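Local structure of reticulocyte binding protein (Streptococcus agalactiae COH1, 3FAW) at residues K41-T46 with N114-R119; K71-N76 with H106-Y111. The protein is a cell-wall-anchored streptococcal pullulanase that probably hydrolyses the alpha-1,6 branch linkages of pullulan, glycogen and related alpha-glucans. All coordinates share one frame; numbering follows the deposited sequence.

Overall arrangement
Both contacts lie in the first beta domain of the crystallised fragment, whose seven strands run in the order 40-47, 50-55, 93-98, 79-88, 71-73, 108-111, 114-120, consistent with an immunoglobulin-like topology. Contact 1 is then the A/G pairing (40-47 with 114-120) and contact 2 the C/F pairing (71-73 with 108-111); strands 108-111 and 114-120 are neighbours, so the contact centres are about 9 Å apart. Probable hydrogen bonds tie them together, T118 N to F107 O at 2.8 Å and I109 N to V116 O at 2.9 Å. Their centres lie about 39 Å and 46 Å from the centre of the chain, in a domain separate from the parallel eight-stranded barrel of the catalytic part.

Contact 1 (K41-T46 with N114-R119); sequences KDAQQT and NNVTTR
A43 and Q45 of strand 40-47 grip R119 in a short parallel pairing that joins the first and last strands of the first beta domain. R119 N donates to A43 O (3.1 Å), and R119 O receives Q45 N (2.9 Å), so both polar backbone atoms of R119 are used around the Q44-R119 bridge. Toward the other end the strands splay, with axes 33° apart, and a water takes over: it accepts from A43 N and donates to T117 O (2.8 Å). V116 lies between the diverging strands, its CG1 against K41 O and its CG2 4.0 Å from A43 CB. The small alanine and the branched valine suit this side, where both also touch I109.

On the face bearing Q44 and R119, the two long side chains run side by side. Q44 CG lies over one face of the R119 guanidinium, 3.3 Å from NH2, and the amide and guanidinium planes are turned 51° apart. The bend of the Q44 chain (chi2 81°) brings its amide back along the strand, where NE2 donates to D42 OD1 at 2.7 Å from above the carboxylate plane; OE1 is taken by Q52. K41 and D42 both face S54 in a classic beta bulge on the strand's other edge. This parallel pairing of first strand with last, as A with G in the order A-B-E-D-C-F-G, is consistent with an immunoglobulin-like beta sandwich.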
loop_
_atom_site.group_PDB
_atom_site.type_symbol
_atom_site.label_atom_id
_atom_site.label_comp_id
_atom_site.label_asym_id
_atom_site.label_seq_id
_atom_site.Cartn_x
_atom_site.Cartn_y
_atom_site.Cartn_z
ATOM N N LYS A 41 17.740 -32.734 18.295
ATOM C CA LYS A 41 16.425 -32.258 17.846
ATOM C C LYS A 41 16.380 -32.020 16.333
ATOM O O LYS A 41 15.495 -32.523 15.637
ATOM C CB LYS A 41 16.056 -30.957 18.567
ATOM C CG LYS A 41 15.818 -31.107 20.060
ATOM C CD LYS A 41 15.553 -29.755 20.730
ATOM C CE LYS A 41 14.124 -29.272 20.524
ATOM N NZ LYS A 41 13.143 -30.024 21.363
ATOM N N ASP A 42 17.331 -31.231 15.840
ATOM C CA ASP A 42 17.412 -30.897 14.420
ATOM C C ASP A 42 18.817 -30.413 14.062
ATOM O O ASP A 42 19.702 -30.357 14.920
ATOM C CB ASP A 42 16.359 -29.842 14.059
ATOM C CG ASP A 42 16.477 -28.581 14.902
ATOM O OD1 ASP A 42 17.392 -27.768 14.644
ATOM O OD2 ASP A 42 15.645 -28.400 15.820
ATOM N N ALA A 43 19.017 -30.075 12.792
ATOM C CA ALA A 43 20.314 -29.608 12.318
ATOM C C ALA A 43 20.186 -28.813 11.024
ATOM O O ALA A 43 19.303 -29.081 10.202
ATOM C CB ALA A 43 21.253 -30.785 12.118
ATOM N N GLN A 44 21.070 -27.831 10.862
ATOM C CA GLN A 44 21.122 -27.014 9.655
ATOM C C GLN A 44 22.563 -26.835 9.188
ATOM O O GLN A 44 23.470 -26.669 10.012
ATOM C CB GLN A 44 20.492 -25.637 9.894
ATOM C CG GLN A 44 19.039 -25.666 10.370
ATOM C CD GLN A 44 18.894 -25.926 11.870
ATOM O OE1 GLN A 44 19.728 -25.499 12.669
ATOM N NE2 GLN A 44 17.823 -26.622 12.253
ATOM N N GLN A 45 22.770 -26.878 7.871
ATOM C CA GLN A 45 24.062 -26.527 7.280
ATOM C C GLN A 45 24.081 -25.036 6.928
ATOM O O GLN A 45 23.237 -24.559 6.160
ATOM C CB GLN A 45 24.367 -27.374 6.041
ATOM C CG GLN A 45 25.802 -27.180 5.524
ATOM C CD GLN A 45 26.206 -28.160 4.440
ATOM O OE1 GLN A 45 25.481 -29.106 4.133
ATOM N NE2 GLN A 45 27.375 -27.933 3.848
ATOM N N THR A 46 25.061 -24.322 7.486
ATOM C CA THR A 46 25.147 -22.865 7.404
ATOM C C THR A 46 26.247 -22.373 6.457
ATOM O O THR A 46 26.205 -21.233 5.994
ATOM C CB THR A 46 25.396 -22.269 8.802
ATOM O OG1 THR A 46 26.648 -22.752 9.313
ATOM C CG2 THR A 46 24.270 -22.666 9.761
ATOM N N ASN A 114 18.451 -40.948 17.859
ATOM C CA ASN A 114 17.877 -39.887 17.027
ATOM C C ASN A 114 18.727 -39.687 15.781
ATOM O O ASN A 114 19.942 -39.513 15.879
ATOM C CB ASN A 114 17.779 -38.557 17.784
ATOM C CG ASN A 114 16.621 -38.518 18.761
ATOM O OD1 ASN A 114 16.146 -39.554 19.222
ATOM N ND2 ASN A 114 16.166 -37.313 19.088
ATOM N N ASN A 115 18.082 -39.728 14.619
ATOM C CA ASN A 115 18.717 -39.387 13.352
ATOM C C ASN A 115 17.933 -38.258 12.706
ATOM O O ASN A 115 16.722 -38.375 12.531
ATOM C CB ASN A 115 18.741 -40.593 12.412
ATOM C CG ASN A 115 19.624 -41.716 12.922
ATOM O OD1 ASN A 115 19.326 -42.352 13.935
ATOM N ND2 ASN A 115 20.716 -41.974 12.211
ATOM N N VAL A 116 18.615 -37.164 12.369
ATOM C CA VAL A 116 17.976 -36.033 11.700
ATOM C C VAL A 116 18.730 -35.649 10.425
ATOM O O VAL A 116 19.955 -35.757 10.360
ATOM C CB VAL A 116 17.857 -34.803 12.636
ATOM C CG1 VAL A 116 17.202 -35.200 13.955
ATOM C CG2 VAL A 116 19.220 -34.159 12.882
ATOM N N THR A 117 17.984 -35.209 9.414
ATOM C CA THR A 117 18.565 -34.775 8.143
ATOM C C THR A 117 18.775 -33.261 8.165
ATOM O O THR A 117 17.917 -32.517 8.644
ATOM C CB THR A 117 17.667 -35.166 6.953
ATOM O OG1 THR A 117 17.454 -36.585 6.961
ATOM C CG2 THR A 117 18.308 -34.765 5.626
ATOM N N THR A 118 19.915 -32.810 7.650
ATOM C CA THR A 118 20.245 -31.387 7.671
ATOM C C THR A 118 19.367 -30.601 6.699
ATOM O O THR A 118 19.038 -31.077 5.610
ATOM C CB THR A 118 21.730 -31.122 7.334
ATOM O OG1 THR A 118 22.032 -31.631 6.029
ATOM C CG2 THR A 118 22.646 -31.776 8.369
ATOM N N ARG A 119 18.985 -29.404 7.129
ATOM C CA ARG A 119 18.240 -28.446 6.323
ATOM C C ARG A 119 19.214 -27.342 5.939
ATOM O O ARG A 119 20.060 -26.956 6.743
ATOM C CB ARG A 119 17.075 -27.875 7.154
ATOM C CG ARG A 119 16.355 -26.666 6.552
ATOM C CD ARG A 119 15.113 -26.302 7.365
ATOM N NE ARG A 119 15.437 -25.902 8.738
ATOM C CZ ARG A 119 15.677 -24.653 9.145
ATOM N NH1 ARG A 119 15.638 -23.631 8.294
ATOM N NH2 ARG A 119 15.960 -24.420 10.422
HETATM O O HOH W 1 17.010 -31.132 10.923
#

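Contact 2 (K71-N76 with H106-Y111); sequences KVTDKN and HFNISY
An antiparallel pairing, finished by an Asx turn, joins K71-T73 to N108-S110 in the first beta domain of the fragment. K71 and S110 form one hydrogen-bonded pair, with K71 N to S110 O at 3.2 Å and S110 N to K71 O at 3.0 Å; T73 and N108 form the next, T73 N donating to N108 O in the carbonyl plane and N108 N to T73 O at 2.8 Å. V72 and I109, the non-hydrogen-bonded pair between them, point side by side to the same face.

K71 O takes a second donor, S110 OG, at 3.2 Å from above the carbonyl plane. With chi1 62° the serine hydroxyl sits between its own backbone N and carbonyl carbon, a position from which so short a side chain can reach across to the neighbouring strand. T73 and N108 lie alongside on the same face, OG1 of the threonine 3.5 Å from N108 CB; polar side chains suit this partly exposed side.

The other face is apolar. I109 CD1 reaches both methyls of V72, 3.7 Å from CG2, and these branched side chains fit the buried face of a strand. F107 lays its ring beside the end of strand 71-73: T73 O lies at the ring edge, and D74 CB is 4.0 Å from F107 CE1. D74 then turns the chain, OD1 accepting from N76 N at 3.0 Å and also from N78 N.

Beyond the pair, strand 79-88 flanks 71-73, with I82 against V72 and I80 against F107, while strand 114-120 borders 108-111. A43 of strand 40-47 packs on I109, and F100 meets the F107 ring edge-to-face.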
loop_
_atom_site.group_PDB
_atom_site.type_symbol
_atom_site.label_atom_id
_atom_site.label_comp_id
_atom_site.label_asym_id
_atom_site.label_seq_id
_atom_site.Cartn_x
_atom_site.Cartn_y
_atom_site.Cartn_z
ATOM N N LYS A 71 27.865 -38.800 15.235
ATOM C CA LYS A 71 28.337 -39.247 13.923
ATOM C C LYS A 71 27.573 -38.559 12.792
ATOM O O LYS A 71 26.372 -38.303 12.905
ATOM C CB LYS A 71 28.218 -40.767 13.793
ATOM C CG LYS A 71 29.213 -41.528 14.657
ATOM C CD LYS A 71 29.105 -43.031 14.458
ATOM C CE LYS A 71 30.007 -43.779 15.434
ATOM N NZ LYS A 71 29.810 -45.259 15.360
ATOM N N VAL A 72 28.290 -38.263 11.711
ATOM C CA VAL A 72 27.731 -37.602 10.536
ATOM C C VAL A 72 27.939 -38.478 9.306
ATOM O O VAL A 72 29.035 -39.001 9.094
ATOM C CB VAL A 72 28.416 -36.247 10.281
ATOM C CG1 VAL A 72 27.830 -35.571 9.049
ATOM C CG2 VAL A 72 28.292 -35.346 11.503
ATOM N N THR A 73 26.891 -38.640 8.500
ATOM C CA THR A 73 27.001 -39.373 7.239
ATOM C C THR A 73 26.378 -38.581 6.092
ATOM O O THR A 73 25.588 -37.661 6.313
ATOM C CB THR A 73 26.355 -40.779 7.325
ATOM O OG1 THR A 73 24.958 -40.659 7.610
ATOM C CG2 THR A 73 27.027 -41.620 8.414
ATOM N N ASP A 74 26.756 -38.940 4.870
ATOM C CA ASP A 74 26.281 -38.253 3.669
ATOM C C ASP A 74 25.004 -38.901 3.124
ATOM O O ASP A 74 24.445 -39.806 3.750
ATOM C CB ASP A 74 27.396 -38.197 2.604
ATOM C CG ASP A 74 27.726 -39.557 1.995
ATOM O OD1 ASP A 74 27.025 -40.557 2.273
ATOM O OD2 ASP A 74 28.705 -39.621 1.224
ATOM N N LYS A 75 24.552 -38.437 1.959
ATOM C CA LYS A 75 23.309 -38.919 1.339
ATOM C C LYS A 75 23.289 -40.427 1.042
ATOM O O LYS A 75 22.216 -41.029 0.960
ATOM C CB LYS A 75 23.014 -38.135 0.051
ATOM C CG LYS A 75 23.988 -38.388 -1.096
ATOM C CD LYS A 75 23.650 -37.536 -2.311
ATOM C CE LYS A 75 24.517 -37.898 -3.506
ATOM N NZ LYS A 75 24.271 -36.994 -4.665
ATOM N N ASN A 76 24.470 -41.023 0.871
ATOM C CA ASN A 76 24.595 -42.462 0.622
ATOM C C ASN A 76 25.039 -43.252 1.861
ATOM O O ASN A 76 25.572 -44.356 1.740
ATOM C CB ASN A 76 25.565 -42.703 -0.540
ATOM C CG ASN A 76 25.092 -42.072 -1.837
ATOM O OD1 ASN A 76 23.891 -41.927 -2.071
ATOM N ND2 ASN A 76 26.038 -41.699 -2.692
ATOM N N HIS A 106 21.845 -34.072 1.347
ATOM C CA HIS A 106 21.930 -33.560 2.715
ATOM C C HIS A 106 22.579 -34.576 3.642
ATOM O O HIS A 106 22.604 -35.771 3.349
ATOM C CB HIS A 106 20.532 -33.236 3.245
ATOM C CG HIS A 106 19.824 -32.168 2.472
ATOM N ND1 HIS A 106 18.697 -32.415 1.719
ATOM C CD2 HIS A 106 20.085 -30.847 2.336
ATOM C CE1 HIS A 106 18.293 -31.292 1.155
ATOM N NE2 HIS A 106 19.117 -30.324 1.515
ATOM N N PHE A 107 23.086 -34.091 4.770
ATOM C CA PHE A 107 23.791 -34.941 5.721
ATOM C C PHE A 107 22.876 -35.453 6.836
ATOM O O PHE A 107 21.914 -34.790 7.223
ATOM C CB PHE A 107 25.013 -34.196 6.265
ATOM C CG PHE A 107 25.999 -33.832 5.189
ATOM C CD1 PHE A 107 26.996 -34.721 4.814
ATOM C CD2 PHE A 107 25.892 -32.628 4.509
ATOM C CE1 PHE A 107 27.886 -34.404 3.805
ATOM C CE2 PHE A 107 26.781 -32.308 3.497
ATOM C CZ PHE A 107 27.778 -33.198 3.146
ATOM N N ASN A 108 23.161 -36.663 7.304
ATOM C CA ASN A 108 22.460 -37.242 8.446
ATOM C C ASN A 108 23.302 -37.086 9.706
ATOM O O ASN A 108 24.433 -37.571 9.770
ATOM C CB ASN A 108 22.157 -38.723 8.210
ATOM C CG ASN A 108 21.253 -39.311 9.286
ATOM O OD1 ASN A 108 20.048 -39.053 9.308
ATOM N ND2 ASN A 108 21.833 -40.106 10.183
ATOM N N ILE A 109 22.750 -36.398 10.700
ATOM C CA ILE A 109 23.398 -36.258 12.000
ATOM C C ILE A 109 22.726 -37.239 12.954
ATOM O O ILE A 109 21.498 -37.312 13.001
ATOM C CB ILE A 109 23.279 -34.821 12.554
ATOM C CG1 ILE A 109 23.578 -33.780 11.462
ATOM C CG2 ILE A 109 24.217 -34.629 13.736
ATOM C CD1 ILE A 109 24.905 -33.982 10.752
ATOM N N SER A 110 23.524 -38.000 13.700
ATOM C CA SER A 110 22.980 -39.010 14.611
ATOM C C SER A 110 23.611 -38.962 15.997
ATOM O O SER A 110 24.796 -38.663 16.153
ATOM C CB SER A 110 23.123 -40.416 14.018
ATOM O OG SER A 110 24.481 -40.767 13.827
ATOM N N TYR A 111 22.791 -39.271 16.994
ATOM C CA TYR A 111 23.185 -39.228 18.394
ATOM C C TYR A 111 22.181 -40.042 19.207
ATOM O O TYR A 111 21.004 -39.685 19.270
ATOM C CB TYR A 111 23.197 -37.778 18.890
ATOM C CG TYR A 111 23.906 -37.586 20.208
ATOM C CD1 TYR A 111 25.260 -37.294 20.245
ATOM C CD2 TYR A 111 23.226 -37.702 21.417
ATOM C CE1 TYR A 111 25.922 -37.121 21.442
ATOM C CE2 TYR A 111 23.886 -37.531 22.629
ATOM C CZ TYR A 111 25.237 -37.239 22.634
ATOM O OH TYR A 111 25.904 -37.067 23.826
#